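Local coordinates for cyclin-dependent kinase inhibitor 3 (Homo sapiens, PDB 1FPZ), which dephosphorylates phosphotyrosine, phosphoserine and phosphothreonine in proteins as a dual-specificity phosphatase, and removes the activating phosphate of CDK2 in a cyclin-dependent manner, at residues E125-T128 with C129-Y133; T64-L67 with K68-I72; L32-R36 with V37-Q41; Q166-D169 with S170-L174; L189-F192 with R193-A197. The protein carries 1 engineered substitution. All blocks are in the same frame, centred on the assembly; numbering follows the deposited sequence.

Contact 1 of 5, residues E125-T128 with C129-Y133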
loop_
_atom_site.group_PDB
_atom_site.type_symbol
_atom_site.label_atom_id
_atom_site.label_comp_id
_atom_site.label_asym_id
_atom_site.label_seq_id
_atom_site.Cartn_x
_atom_site.Cartn_y
_atom_site.Cartn_z
ATOM N N GLU A 125 1.873 3.984 -11.342
ATOM C CA GLU A 125 1.962 5.208 -10.556
ATOM C C GLU A 125 3.045 5.065 -9.477
ATOM O O GLU A 125 3.700 6.046 -9.101
ATOM C CB GLU A 125 0.605 5.554 -9.902
ATOM C CG GLU A 125 -0.504 5.982 -10.876
ATOM C CD GLU A 125 -1.791 6.382 -10.171
ATOM O OE1 GLU A 125 -2.709 6.910 -10.828
ATOM O OE2 GLU A 125 -1.898 6.187 -8.955
ATOM N N LEU A 126 3.219 3.845 -8.967
ATOM C CA LEU A 126 4.226 3.603 -7.934
ATOM C C LEU A 126 5.607 3.787 -8.552
ATOM O O LEU A 126 6.440 4.522 -8.027
ATOM C CB LEU A 126 4.090 2.186 -7.371
ATOM C CG LEU A 126 2.954 1.864 -6.385
ATOM C CD1 LEU A 126 2.766 0.362 -6.238
ATOM C CD2 LEU A 126 3.291 2.492 -5.036
ATOM N N THR A 127 5.843 3.111 -9.668
ATOM C CA THR A 127 7.128 3.205 -10.330
ATOM C C THR A 127 7.508 4.639 -10.612
ATOM O O THR A 127 8.651 5.030 -10.419
ATOM C CB THR A 127 7.125 2.412 -11.612
ATOM O OG1 THR A 127 6.713 1.065 -11.322
ATOM C CG2 THR A 127 8.515 2.386 -12.207
ATOM N N THR A 128 6.540 5.440 -11.042
ATOM C CA THR A 128 6.802 6.837 -11.335
ATOM C C THR A 128 7.202 7.605 -10.086
ATOM O O THR A 128 8.063 8.482 -10.150
ATOM C CB THR A 128 5.571 7.513 -11.935
ATOM O OG1 THR A 128 5.285 6.923 -13.209
ATOM C CG2 THR A 128 5.808 8.999 -12.092
ATOM N N CYS A 129 6.556 7.301 -8.960
ATOM C CA CYS A 129 6.868 7.964 -7.702
ATOM C C CYS A 129 8.323 7.686 -7.351
ATOM O O CYS A 129 9.019 8.565 -6.880
ATOM C CB CYS A 129 5.974 7.449 -6.551
ATOM S SG CYS A 129 4.511 8.445 -6.085
ATOM N N LEU A 130 8.772 6.459 -7.580
ATOM C CA LEU A 130 10.140 6.093 -7.252
ATOM C C LEU A 130 11.122 6.727 -8.241
ATOM O O LEU A 130 12.091 7.354 -7.831
ATOM C CB LEU A 130 10.285 4.564 -7.217
ATOM C CG LEU A 130 9.247 3.850 -6.331
ATOM C CD1 LEU A 130 9.290 2.352 -6.555
ATOM C CD2 LEU A 130 9.487 4.178 -4.882
ATOM N N LYS A 131 10.863 6.589 -9.534
ATOM C CA LYS A 131 11.754 7.192 -10.512
ATOM C C LYS A 131 11.828 8.708 -10.343
ATOM O O LYS A 131 12.742 9.327 -10.858
ATOM C CB LYS A 131 11.332 6.801 -11.936
ATOM C CG LYS A 131 11.465 5.284 -12.190
ATOM C CD LYS A 131 12.923 4.804 -12.096
ATOM C CE LYS A 131 13.052 3.319 -11.703
ATOM N NZ LYS A 131 12.875 3.058 -10.238
ATOM N N ASN A 132 10.880 9.295 -9.609
ATOM C CA ASN A 132 10.876 10.743 -9.344
ATOM C C ASN A 132 11.467 11.029 -7.965
ATOM O O ASN A 132 11.594 12.182 -7.559
ATOM C CB ASN A 132 9.452 11.315 -9.386
ATOM C CG ASN A 132 8.821 11.234 -10.765
ATOM O OD1 ASN A 132 9.519 11.133 -11.779
ATOM N ND2 ASN A 132 7.491 11.301 -10.812
ATOM N N TYR A 133 11.803 9.960 -7.246
ATOM C CA TYR A 133 12.387 10.058 -5.908
ATOM C C TYR A 133 11.400 10.619 -4.884
ATOM O O TYR A 133 11.779 11.303 -3.935
ATOM C CB TYR A 133 13.670 10.909 -5.960
ATOM C CG TYR A 133 14.746 10.315 -6.859
ATOM C CD1 TYR A 133 14.467 10.001 -8.189
ATOM C CD2 TYR A 133 16.030 10.040 -6.376
ATOM C CE1 TYR A 133 15.416 9.433 -9.010
ATOM C CE2 TYR A 133 16.997 9.466 -7.205
ATOM C CZ TYR A 133 16.675 9.168 -8.521
ATOM O OH TYR A 133 17.601 8.618 -9.370
#
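With CG2 anti to the backbone N of Thr127 (chi1 -54°, counted to OG1) and CG anti to the carbonyl carbon of Lys131 (chi1 -64°), these two side chains run alongside each other one helical turn apart. Thr127 CG2 meets Lys131 CG at 4.1 Å, so the lysine offers its methylene chain rather than its amine. Thr128 and Asn132 make the same side-by-side pairing, and Asn132 ND2 lies 3.0 Å from Thr128 O at an angle too poor for a hydrogen bond.

The backbone supplies the firm links. Lys131 N donates to Thr127 O at 2.8 Å and is almost straight (176°), while Leu130 N reaches Leu126 O at 3.1 Å. Asn132 N to Thr128 O is weak, where helix 116-131 gives way to its C-terminal turn. Tyr133 then takes a positive phi and closes the end in a Schellman motif, its N bonded to Leu130 O at 2.7 Å.

Leu126 packs on Phe76 of strand 74-77 and on Val150 and Leu154 of helix 146-158; its side chain is about 12 Å from that of Ser140, the engineered replacement at the predicted phosphocysteine position. Both threonine hydroxyls bond one turn back in their own helix, to Met123 O and Glu124 O, whereas Glu125 OE2 reaches across to His104 and His106. What joins successive turns here is backbone bonding and methyl contact, not charge.

Contact 2 of 5, residues T64-L67 with K68-I72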
loop_
_atom_site.group_PDB
_atom_site.type_symbol
_atom_site.label_atom_id
_atom_site.label_comp_id
_atom_site.label_asym_id
_atom_site.label_seq_id
_atom_site.Cartn_x
_atom_site.Cartn_y
_atom_site.Cartn_z
ATOM N N THR A 64 -2.233 13.099 9.852
ATOM C CA THR A 64 -1.983 13.698 8.547
ATOM C C THR A 64 -0.778 14.645 8.652
ATOM O O THR A 64 0.195 14.510 7.911
ATOM C CB THR A 64 -3.250 14.495 8.063
ATOM O OG1 THR A 64 -4.312 13.578 7.750
ATOM C CG2 THR A 64 -2.932 15.355 6.844
ATOM N N GLU A 65 -0.849 15.593 9.587
ATOM C CA GLU A 65 0.219 16.570 9.820
ATOM C C GLU A 65 1.554 15.876 10.116
ATOM O O GLU A 65 2.611 16.302 9.650
ATOM C CB GLU A 65 -0.157 17.462 10.997
ATOM C CG GLU A 65 0.712 18.675 11.147
ATOM C CD GLU A 65 0.389 19.733 10.121
ATOM O OE1 GLU A 65 0.682 19.515 8.930
ATOM O OE2 GLU A 65 -0.170 20.780 10.509
ATOM N N GLU A 66 1.497 14.811 10.904
ATOM C CA GLU A 66 2.689 14.041 11.245
ATOM C C GLU A 66 3.346 13.491 9.974
ATOM O O GLU A 66 4.560 13.613 9.782
ATOM C CB GLU A 66 2.300 12.874 12.156
ATOM C CG GLU A 66 3.290 11.739 12.141
ATOM C CD GLU A 66 4.373 11.861 13.194
ATOM O OE1 GLU A 66 4.985 12.943 13.325
ATOM O OE2 GLU A 66 4.618 10.852 13.890
ATOM N N LEU A 67 2.532 12.868 9.123
ATOM C CA LEU A 67 3.008 12.296 7.876
ATOM C C LEU A 67 3.579 13.382 6.995
ATOM O O LEU A 67 4.602 13.190 6.335
ATOM C CB LEU A 67 1.864 11.604 7.133
ATOM C CG LEU A 67 1.203 10.413 7.820
ATOM C CD1 LEU A 67 -0.101 10.087 7.096
ATOM C CD2 LEU A 67 2.153 9.207 7.818
ATOM N N LYS A 68 2.898 14.521 6.969
ATOM C CA LYS A 68 3.322 15.659 6.175
ATOM C C LYS A 68 4.675 16.150 6.690
ATOM O O LYS A 68 5.569 16.498 5.907
ATOM C CB LYS A 68 2.278 16.772 6.299
ATOM C CG LYS A 68 2.721 18.115 5.770
ATOM C CD LYS A 68 2.935 18.087 4.286
ATOM C CE LYS A 68 3.249 19.474 3.797
ATOM N NZ LYS A 68 3.289 19.552 2.321
ATOM N N SER A 69 4.803 16.169 8.017
ATOM C CA SER A 69 6.020 16.606 8.704
ATOM C C SER A 69 7.168 15.623 8.508
ATOM O O SER A 69 8.330 15.957 8.720
ATOM C CB SER A 69 5.738 16.751 10.202
ATOM O OG SER A 69 6.934 16.888 10.945
ATOM N N CYS A 70 6.823 14.403 8.109
ATOM C CA CYS A 70 7.801 13.350 7.883
ATOM C C CYS A 70 8.384 13.421 6.491
ATOM O O CYS A 70 9.414 12.811 6.221
ATOM C CB CYS A 70 7.168 11.969 8.038
ATOM S SG CYS A 70 6.977 11.341 9.712
ATOM N N GLY A 71 7.716 14.137 5.594
ATOM C CA GLY A 71 8.222 14.239 4.235
ATOM C C GLY A 71 7.450 13.393 3.232
ATOM O O GLY A 71 7.833 13.270 2.059
ATOM N N ILE A 72 6.358 12.802 3.689
ATOM C CA ILE A 72 5.529 11.980 2.824
ATOM C C ILE A 72 5.047 12.866 1.690
ATOM O O ILE A 72 4.461 13.915 1.928
ATOM C CB ILE A 72 4.293 11.462 3.560
ATOM C CG1 ILE A 72 4.696 10.772 4.866
ATOM C CG2 ILE A 72 3.514 10.524 2.652
ATOM C CD1 ILE A 72 5.595 9.580 4.690
#
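Leu67 and Ile72 provide the apolar contact: Leu67 CB lies 3.7 Å from Ile72 CG1, and the Leu67 branch CD2 approaches the same carbon at 4.2 Å, the two side chains crossing at a slant. Ile72 CG1 is anti to its own carbonyl carbon (chi1 -52°), which folds it back over the helix end towards Leu67. Both residues also touch Leu137 of strand 136-139, so the pair fastens the end of helix 60-70 to the central sheet.

Backbone hydrogen bonds form the second group. Lys68 N donates to Thr64 O at 2.9 Å and Ser69 N to Glu65 O at 2.7 Å, the regular helical pattern. It then gives way to a Schellman motif: Ile72 N reaches back to Leu67 O at 3.2 Å, and Gly71 N to Lys68 O at 3.2 Å. Leu67 O and Ile72 CG1 are modelled too close together, so both the Ile72 N bond and the exact fit of CG1 against Leu67 CB are less sure. Gly71 has a phi of 105°, where a side chain would press on the preceding carbonyl oxygen, so the turn itself calls for glycine.

Charged groups are the third and loosest kind. Glu65 OE1 rests 4.0 Å from Lys68 CG, but Lys68 NZ is 7.1 Å away from Glu65 OE1 and makes a weak bond to Cys99 O instead. Cys70 O accepts from Lys135 NZ. The helix end is therefore secured by a glycine-dependent reversal and by the hydrophobic pair bracketing it, as in the classic form of this motif, while attraction between the separated charges of Glu65 and Lys68 probably contributes little.

Contact 3 of 5, residues L32-R36 with V37-Q41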
loop_
_atom_site.group_PDB
_atom_site.type_symbol
_atom_site.label_atom_id
_atom_site.label_comp_id
_atom_site.label_asym_id
_atom_site.label_seq_id
_atom_site.Cartn_x
_atom_site.Cartn_y
_atom_site.Cartn_z
ATOM N N LEU A 32 9.958 -0.537 3.665
ATOM C CA LEU A 32 10.450 -1.673 2.884
ATOM C C LEU A 32 11.626 -1.307 1.966
ATOM O O LEU A 32 11.507 -0.425 1.116
ATOM C CB LEU A 32 9.323 -2.241 2.026
ATOM C CG LEU A 32 9.684 -3.375 1.036
ATOM C CD1 LEU A 32 10.062 -4.645 1.814
ATOM C CD2 LEU A 32 8.460 -3.708 0.178
ATOM N N SER A 33 12.755 -1.985 2.130
ATOM C CA SER A 33 13.891 -1.703 1.258
ATOM C C SER A 33 13.631 -2.377 -0.081
ATOM O O SER A 33 13.142 -3.502 -0.127
ATOM C CB SER A 33 15.183 -2.235 1.864
ATOM O OG SER A 33 16.119 -2.525 0.841
ATOM N N LEU A 34 13.930 -1.683 -1.168
ATOM C CA LEU A 34 13.712 -2.256 -2.493
ATOM C C LEU A 34 15.049 -2.728 -3.131
ATOM O O LEU A 34 15.105 -3.093 -4.307
ATOM C CB LEU A 34 12.997 -1.212 -3.369
ATOM C CG LEU A 34 11.610 -0.713 -2.907
ATOM C CD1 LEU A 34 11.134 0.447 -3.758
ATOM C CD2 LEU A 34 10.609 -1.823 -2.972
ATOM N N SER A 35 16.130 -2.754 -2.344
ATOM C CA SER A 35 17.407 -3.182 -2.908
ATOM C C SER A 35 17.362 -4.590 -3.542
ATOM O O SER A 35 18.151 -4.876 -4.435
ATOM C CB SER A 35 18.526 -3.107 -1.863
ATOM O OG SER A 35 18.335 -4.079 -0.850
ATOM N N ARG A 36 16.452 -5.461 -3.118
ATOM C CA ARG A 36 16.394 -6.807 -3.709
ATOM C C ARG A 36 15.902 -6.787 -5.154
ATOM O O ARG A 36 15.858 -7.828 -5.816
ATOM C CB ARG A 36 15.483 -7.736 -2.897
ATOM C CG ARG A 36 16.079 -8.321 -1.603
ATOM C CD ARG A 36 15.057 -9.287 -0.941
ATOM N NE ARG A 36 15.576 -10.051 0.206
ATOM C CZ ARG A 36 15.578 -9.639 1.475
ATOM N NH1 ARG A 36 15.087 -8.452 1.804
ATOM N NH2 ARG A 36 16.067 -10.426 2.424
ATOM N N VAL A 37 15.514 -5.607 -5.629
ATOM C CA VAL A 37 15.050 -5.448 -6.993
ATOM C C VAL A 37 15.806 -4.276 -7.627
ATOM O O VAL A 37 15.323 -3.583 -8.514
ATOM C CB VAL A 37 13.526 -5.237 -7.040
ATOM C CG1 VAL A 37 13.085 -5.036 -8.480
ATOM C CG2 VAL A 37 12.807 -6.462 -6.460
ATOM N N ASN A 38 17.022 -4.072 -7.141
ATOM C CA ASN A 38 17.916 -3.036 -7.635
ATOM C C ASN A 38 17.370 -1.631 -7.548
ATOM O O ASN A 38 17.407 -0.892 -8.530
ATOM C CB ASN A 38 18.316 -3.343 -9.084
ATOM C CG ASN A 38 19.157 -4.598 -9.196
ATOM O OD1 ASN A 38 20.342 -4.600 -8.858
ATOM N ND2 ASN A 38 18.541 -5.684 -9.655
ATOM N N CYS A 39 16.872 -1.267 -6.371
ATOM C CA CYS A 39 16.337 0.065 -6.139
ATOM C C CYS A 39 16.804 0.556 -4.780
ATOM O O CYS A 39 16.636 -0.125 -3.766
ATOM C CB CYS A 39 14.814 0.045 -6.188
ATOM S SG CYS A 39 14.068 1.664 -6.233
ATOM N N SER A 40 17.399 1.744 -4.791
ATOM C CA SER A 40 17.949 2.427 -3.625
ATOM C C SER A 40 16.889 2.927 -2.654
ATOM O O SER A 40 17.161 3.158 -1.464
ATOM C CB SER A 40 18.759 3.624 -4.134
ATOM O OG SER A 40 18.056 4.307 -5.177
ATOM N N GLN A 41 15.682 3.104 -3.192
ATOM C CA GLN A 41 14.518 3.612 -2.456
ATOM C C GLN A 41 13.860 2.627 -1.491
ATOM O O GLN A 41 14.060 1.413 -1.588
ATOM C CB GLN A 41 13.444 4.093 -3.456
ATOM C CG GLN A 41 13.734 5.413 -4.201
ATOM C CD GLN A 41 13.182 6.668 -3.491
ATOM O OE1 GLN A 41 11.955 6.886 -3.410
ATOM N NE2 GLN A 41 14.092 7.493 -2.976
#
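Leu34 and Cys39 form the dense part of this turn: Leu34 CB touches Cys39 CB at 3.6 Å, and the Leu34 branch CD1 approaches Cys39 SG at 4.0 Å. Cys39 SG stands anti to the backbone N (chi1 -169°), which lays the sulfur alongside the leucine. Two N-H groups grip Leu34 O from opposite faces of its plane, Val37 N at 2.9 Å and Cys39 N at 3.3 Å. Asn38, with a phi of 58°, ties its N to Ser35 O at 3.0 Å from above the carbonyl plane, and Ser33 OG accepts from Ser35 N at 3.2 Å, an ST turn. Behind them Leu34 and Val37 press on Leu155 of helix 146-158.

The segment joins strand 30-33 to its antiparallel neighbour 42-46, making the connection of a beta hairpin at the edge of the sheet; Leu34 N donating to Gln41 O at 3.1 Å closes the loop next to the Leu32 to Leu43 backbone pairing. Residues 32-34 belong to the region that interacts with CDK2.

On the solvent side the exposed side chains of Ser35, Arg36 and Asn38 make few contacts across the turn. Asn38 directs its CB away from residues 32-36, and its side chain comes no nearer to them than 4.9 Å. The long extended chain of Arg36 leaves the turn, its CD packing against Ser170.

Contact 4 of 5, residues Q166-D169 with S170-L174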
loop_
_atom_site.group_PDB
_atom_site.type_symbol
_atom_site.label_atom_id
_atom_site.label_comp_id
_atom_site.label_asym_id
_atom_site.label_seq_id
_atom_site.Cartn_x
_atom_site.Cartn_y
_atom_site.Cartn_z
ATOM N N GLN A 166 9.271 -15.625 -3.005
ATOM C CA GLN A 166 10.292 -14.737 -2.458
ATOM C C GLN A 166 9.741 -13.354 -2.109
ATOM O O GLN A 166 10.094 -12.770 -1.080
ATOM C CB GLN A 166 11.448 -14.580 -3.445
ATOM C CG GLN A 166 12.412 -15.751 -3.444
ATOM C CD GLN A 166 13.709 -15.427 -4.127
ATOM O OE1 GLN A 166 13.736 -15.131 -5.317
ATOM N NE2 GLN A 166 14.804 -15.474 -3.369
ATOM N N ALA A 167 8.865 -12.832 -2.963
ATOM C CA ALA A 167 8.289 -11.513 -2.727
ATOM C C ALA A 167 7.412 -11.569 -1.510
ATOM O O ALA A 167 7.317 -10.616 -0.747
ATOM C CB ALA A 167 7.482 -11.064 -3.924
ATOM N N ILE A 168 6.765 -12.703 -1.333
ATOM C CA ILE A 168 5.902 -12.887 -0.194
ATOM C C ILE A 168 6.788 -12.926 1.048
ATOM O O ILE A 168 6.493 -12.277 2.048
ATOM C CB ILE A 168 5.064 -14.173 -0.406
ATOM C CG1 ILE A 168 4.226 -13.997 -1.686
ATOM C CG2 ILE A 168 4.159 -14.434 0.783
ATOM C CD1 ILE A 168 3.667 -15.268 -2.253
ATOM N N ASP A 169 7.908 -13.637 0.965
ATOM C CA ASP A 169 8.828 -13.735 2.097
ATOM C C ASP A 169 9.334 -12.357 2.528
ATOM O O ASP A 169 9.417 -12.050 3.716
ATOM C CB ASP A 169 10.017 -14.632 1.732
ATOM C CG ASP A 169 9.596 -16.057 1.379
ATOM O OD1 ASP A 169 8.588 -16.529 1.951
ATOM O OD2 ASP A 169 10.279 -16.713 0.551
ATOM N N SER A 170 9.674 -11.516 1.558
ATOM C CA SER A 170 10.161 -10.181 1.889
ATOM C C SER A 170 9.137 -9.369 2.671
ATOM O O SER A 170 9.494 -8.660 3.608
ATOM C CB SER A 170 10.549 -9.411 0.629
ATOM O OG SER A 170 11.514 -10.104 -0.137
ATOM N N LEU A 171 7.864 -9.455 2.292
ATOM C CA LEU A 171 6.827 -8.709 3.002
ATOM C C LEU A 171 6.524 -9.353 4.350
ATOM O O LEU A 171 6.232 -8.656 5.333
ATOM C CB LEU A 171 5.550 -8.611 2.151
ATOM C CG LEU A 171 5.452 -7.447 1.143
ATOM C CD1 LEU A 171 5.527 -6.147 1.897
ATOM C CD2 LEU A 171 6.564 -7.519 0.101
ATOM N N ARG A 172 6.606 -10.682 4.390
ATOM C CA ARG A 172 6.373 -11.433 5.618
ATOM C C ARG A 172 7.406 -10.950 6.643
ATOM O O ARG A 172 7.099 -10.762 7.815
ATOM C CB ARG A 172 6.532 -12.944 5.339
ATOM C CG ARG A 172 5.503 -13.576 4.349
ATOM C CD ARG A 172 5.841 -15.056 4.005
ATOM N NE ARG A 172 4.821 -15.761 3.211
ATOM C CZ ARG A 172 4.969 -16.984 2.693
ATOM N NH1 ARG A 172 6.094 -17.673 2.870
ATOM N NH2 ARG A 172 3.997 -17.524 1.979
ATOM N N ASP A 173 8.627 -10.717 6.161
ATOM C CA ASP A 173 9.729 -10.252 6.995
ATOM C C ASP A 173 9.513 -8.831 7.459
ATOM O O ASP A 173 10.123 -8.395 8.427
ATOM C CB ASP A 173 11.048 -10.335 6.222
ATOM C CG ASP A 173 11.412 -11.772 5.820
ATOM O OD1 ASP A 173 12.497 -11.960 5.210
ATOM O OD2 ASP A 173 10.625 -12.705 6.109
ATOM N N LEU A 174 8.641 -8.113 6.758
ATOM C CA LEU A 174 8.336 -6.725 7.087
ATOM C C LEU A 174 7.075 -6.569 7.929
ATOM O O LEU A 174 7.038 -5.764 8.854
ATOM C CB LEU A 174 8.155 -5.907 5.804
ATOM C CG LEU A 174 8.336 -4.378 5.803
ATOM C CD1 LEU A 174 7.045 -3.724 5.338
ATOM C CD2 LEU A 174 8.762 -3.856 7.174
#
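Ser170 reaches Gln166 O twice, through its N at 3.0 Å and through OG at 3.2 Å, the two donors coming from opposite faces of the carbonyl plane. With OG anti to the carbonyl carbon (chi1 -56°), this buried hydroxyl turns back along helix 164-175 and is satisfied one turn earlier.

Leu171 N donates to Ala167 O at 3.3 Å. Its CD2 stays near that same oxygen, while the side chain also packs on Ala151, Ala152 and Leu155 of helix 146-158, about 11 Å from the side chain of Ser140.

Arg172 stretches out fully from CG to NE and passes aslant over Ile168, whose CB sits over one face of the guanidinium, 4.0 Å from NE. Its NH1 forms a salt bridge with Asp169 OD1 at 2.9 Å, the carboxylate and guanidinium planes 58° apart, so one oxygen meets one nitrogen rather than a paired, coplanar fork. NH2 bonds to Tyr186 OH. A methionine in place of Arg172 would probably leave the Asp169 carboxylate without its cation and Tyr186 without this bond.

Asp173 N continues the helical bonding to Asp169 O at 2.9 Å. Its OD2 also lies 2.8 Å from Asp169 O, acceptor against acceptor. The two aspartates thus differ: Asp169 is paired with Arg172, whereas Asp173 OD2 lies against a carbonyl oxygen, an approach probably unfavourable for a charged carboxylate.

Contact 5 of 5, residues L189-F192 with R193-A197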
loop_
_atom_site.group_PDB
_atom_site.type_symbol
_atom_site.label_atom_id
_atom_site.label_comp_id
_atom_site.label_asym_id
_atom_site.label_seq_id
_atom_site.Cartn_x
_atom_site.Cartn_y
_atom_site.Cartn_z
ATOM N N LEU A 189 -0.878 -13.474 -6.429
ATOM C CA LEU A 189 0.580 -13.334 -6.533
ATOM C C LEU A 189 1.141 -14.392 -7.472
ATOM O O LEU A 189 1.954 -14.093 -8.342
ATOM C CB LEU A 189 1.252 -13.476 -5.164
ATOM C CG LEU A 189 1.712 -12.217 -4.420
ATOM C CD1 LEU A 189 2.215 -11.156 -5.402
ATOM C CD2 LEU A 189 0.562 -11.681 -3.617
ATOM N N HIS A 190 0.722 -15.637 -7.275
ATOM C CA HIS A 190 1.161 -16.708 -8.150
ATOM C C HIS A 190 0.275 -16.527 -9.368
ATOM O O HIS A 190 -0.935 -16.690 -9.274
ATOM C CB HIS A 190 0.912 -18.081 -7.507
ATOM C CG HIS A 190 1.834 -18.398 -6.368
ATOM N ND1 HIS A 190 1.789 -17.734 -5.161
ATOM C CD2 HIS A 190 2.832 -19.305 -6.256
ATOM C CE1 HIS A 190 2.718 -18.219 -4.356
ATOM N NE2 HIS A 190 3.366 -19.174 -4.998
ATOM N N GLU A 191 0.879 -16.151 -10.493
ATOM C CA GLU A 191 0.180 -15.920 -11.771
ATOM C C GLU A 191 -0.057 -14.444 -12.078
ATOM O O GLU A 191 -0.578 -14.122 -13.143
ATOM C CB GLU A 191 -1.181 -16.656 -11.856
ATOM C CG GLU A 191 -2.422 -15.807 -11.489
ATOM C CD GLU A 191 -3.731 -16.329 -12.105
ATOM O OE1 GLU A 191 -4.803 -15.749 -11.817
ATOM O OE2 GLU A 191 -3.694 -17.305 -12.882
ATOM N N PHE A 192 0.303 -13.553 -11.154
ATOM C CA PHE A 192 0.128 -12.125 -11.398
ATOM C C PHE A 192 0.921 -11.741 -12.644
ATOM O O PHE A 192 0.527 -10.848 -13.394
ATOM C CB PHE A 192 0.591 -11.292 -10.185
ATOM C CG PHE A 192 1.059 -9.899 -10.544
ATOM C CD1 PHE A 192 2.350 -9.689 -11.021
ATOM C CD2 PHE A 192 0.200 -8.812 -10.450
ATOM C CE1 PHE A 192 2.777 -8.428 -11.402
ATOM C CE2 PHE A 192 0.622 -7.541 -10.831
ATOM C CZ PHE A 192 1.912 -7.352 -11.308
ATOM N N ARG A 193 2.046 -12.423 -12.848
ATOM C CA ARG A 193 2.909 -12.184 -14.000
ATOM C C ARG A 193 2.214 -12.625 -15.280
ATOM O O ARG A 193 2.301 -11.965 -16.318
ATOM C CB ARG A 193 4.217 -12.966 -13.848
ATOM C CG ARG A 193 5.271 -12.313 -12.991
ATOM C CD ARG A 193 6.402 -11.758 -13.858
ATOM N NE ARG A 193 7.540 -11.307 -13.060
ATOM C CZ ARG A 193 8.176 -12.064 -12.172
ATOM N NH1 ARG A 193 7.789 -13.316 -11.962
ATOM N NH2 ARG A 193 9.197 -11.570 -11.489
ATOM N N ASP A 194 1.526 -13.756 -15.205
ATOM C CA ASP A 194 0.831 -14.258 -16.371
ATOM C C ASP A 194 -0.381 -13.376 -16.672
ATOM O O ASP A 194 -0.599 -12.985 -17.824
ATOM C CB ASP A 194 0.430 -15.720 -16.145
ATOM C CG ASP A 194 1.637 -16.651 -16.069
ATOM O OD1 ASP A 194 2.456 -16.655 -17.009
ATOM O OD2 ASP A 194 1.770 -17.384 -15.073
ATOM N N LYS A 195 -1.148 -13.028 -15.643
ATOM C CA LYS A 195 -2.318 -12.190 -15.853
ATOM C C LYS A 195 -1.882 -10.852 -16.404
ATOM O O LYS A 195 -2.499 -10.322 -17.320
ATOM C CB LYS A 195 -3.091 -12.002 -14.555
ATOM C CG LYS A 195 -4.564 -12.339 -14.691
ATOM C CD LYS A 195 -4.994 -13.327 -13.627
ATOM C CE LYS A 195 -4.849 -12.739 -12.237
ATOM N NZ LYS A 195 -5.724 -11.547 -12.052
ATOM N N LEU A 196 -0.803 -10.310 -15.862
ATOM C CA LEU A 196 -0.325 -9.031 -16.351
ATOM C C LEU A 196 0.163 -9.186 -17.787
ATOM O O LEU A 196 -0.010 -8.283 -18.602
ATOM C CB LEU A 196 0.795 -8.497 -15.450
ATOM C CG LEU A 196 1.164 -7.013 -15.582
ATOM C CD1 LEU A 196 1.905 -6.749 -16.875
ATOM C CD2 LEU A 196 -0.100 -6.175 -15.512
ATOM N N ALA A 197 0.762 -10.333 -18.095
ATOM C CA ALA A 197 1.265 -10.602 -19.445
ATOM C C ALA A 197 0.122 -10.453 -20.449
ATOM O O ALA A 197 0.307 -9.982 -21.579
ATOM C CB ALA A 197 1.841 -12.011 -19.509
#
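Lys195 N donates to Glu191 O at 2.8 Å with an N-H...O angle of 172°, the shortest bond between the two segments, and Leu196 N follows to Phe192 O at 2.9 Å. These are the first i to i+4 links of helix 192-197. Glu191 stands at the N-cap, and its phi of 101° fits the third position of the type II turn from Leu189 to Phe192 that separates this helix from helix 183-189. The turn's own bond, Phe192 N to Leu189 O, is weak.

Among the side chains, Phe192 and Leu196 make the apolar pairing. Leu196 CB lies over one face of the ring, and Leu196 CG is 4.4 Å from Phe192 CZ. The phenylalanine has CG anti to its backbone N (chi1 153°), which sends the ring inward, where it touches Cys153 of helix 146-158 and Cys119 of helix 116-131; Leu196 adds Cys120. Arg193, on another side, is tied by NH2 to Ser159 O and Ile162 O.

Glu191 and Lys195 meet at the surface. Glu191 OE1 is pressed unusually close to Lys195 CD and CE, 3.0 Å from each, so the exact placing is uncertain; it stays 4.3 Å from Lys195 NZ, beyond a salt bridge and with NZ itself less surely placed. An alanine in place of Lys195 lacks these methylenes and the amine, and would probably leave the Glu191 carboxylate freer to turn, without a nearby positive charge. The helix start thus relies on one nearly straight backbone bond, a second, more bent one and a buried ring, while electrostatic attraction is probably only a loose addition outside.

In the fold
Contacts 1 to 4 are partly buried, while contact 5 is a surface contact. Helix 146-158 is the shared backing: side chains of contacts 1, 3, 4 and 5 all reach it, whereas contact 2 packs on strand 136-139 from elsewhere, its centre about 34 Å from that of contact 5 on the opposite side of the chain. Contacts 1 and 3 join directly where Leu130 CD1 meets Leu34 CD1 at 3.9 Å, contacts 3 and 4 through Arg36 and Ser170, and contacts 4 and 5 through Ile168 and His190. Contacts 1 and 2 both end helices by Schellman motifs and contact 5 starts one; contact 4, mid-helix, has the sole salt bridge across segments, and contact 3 is a hairpin turn.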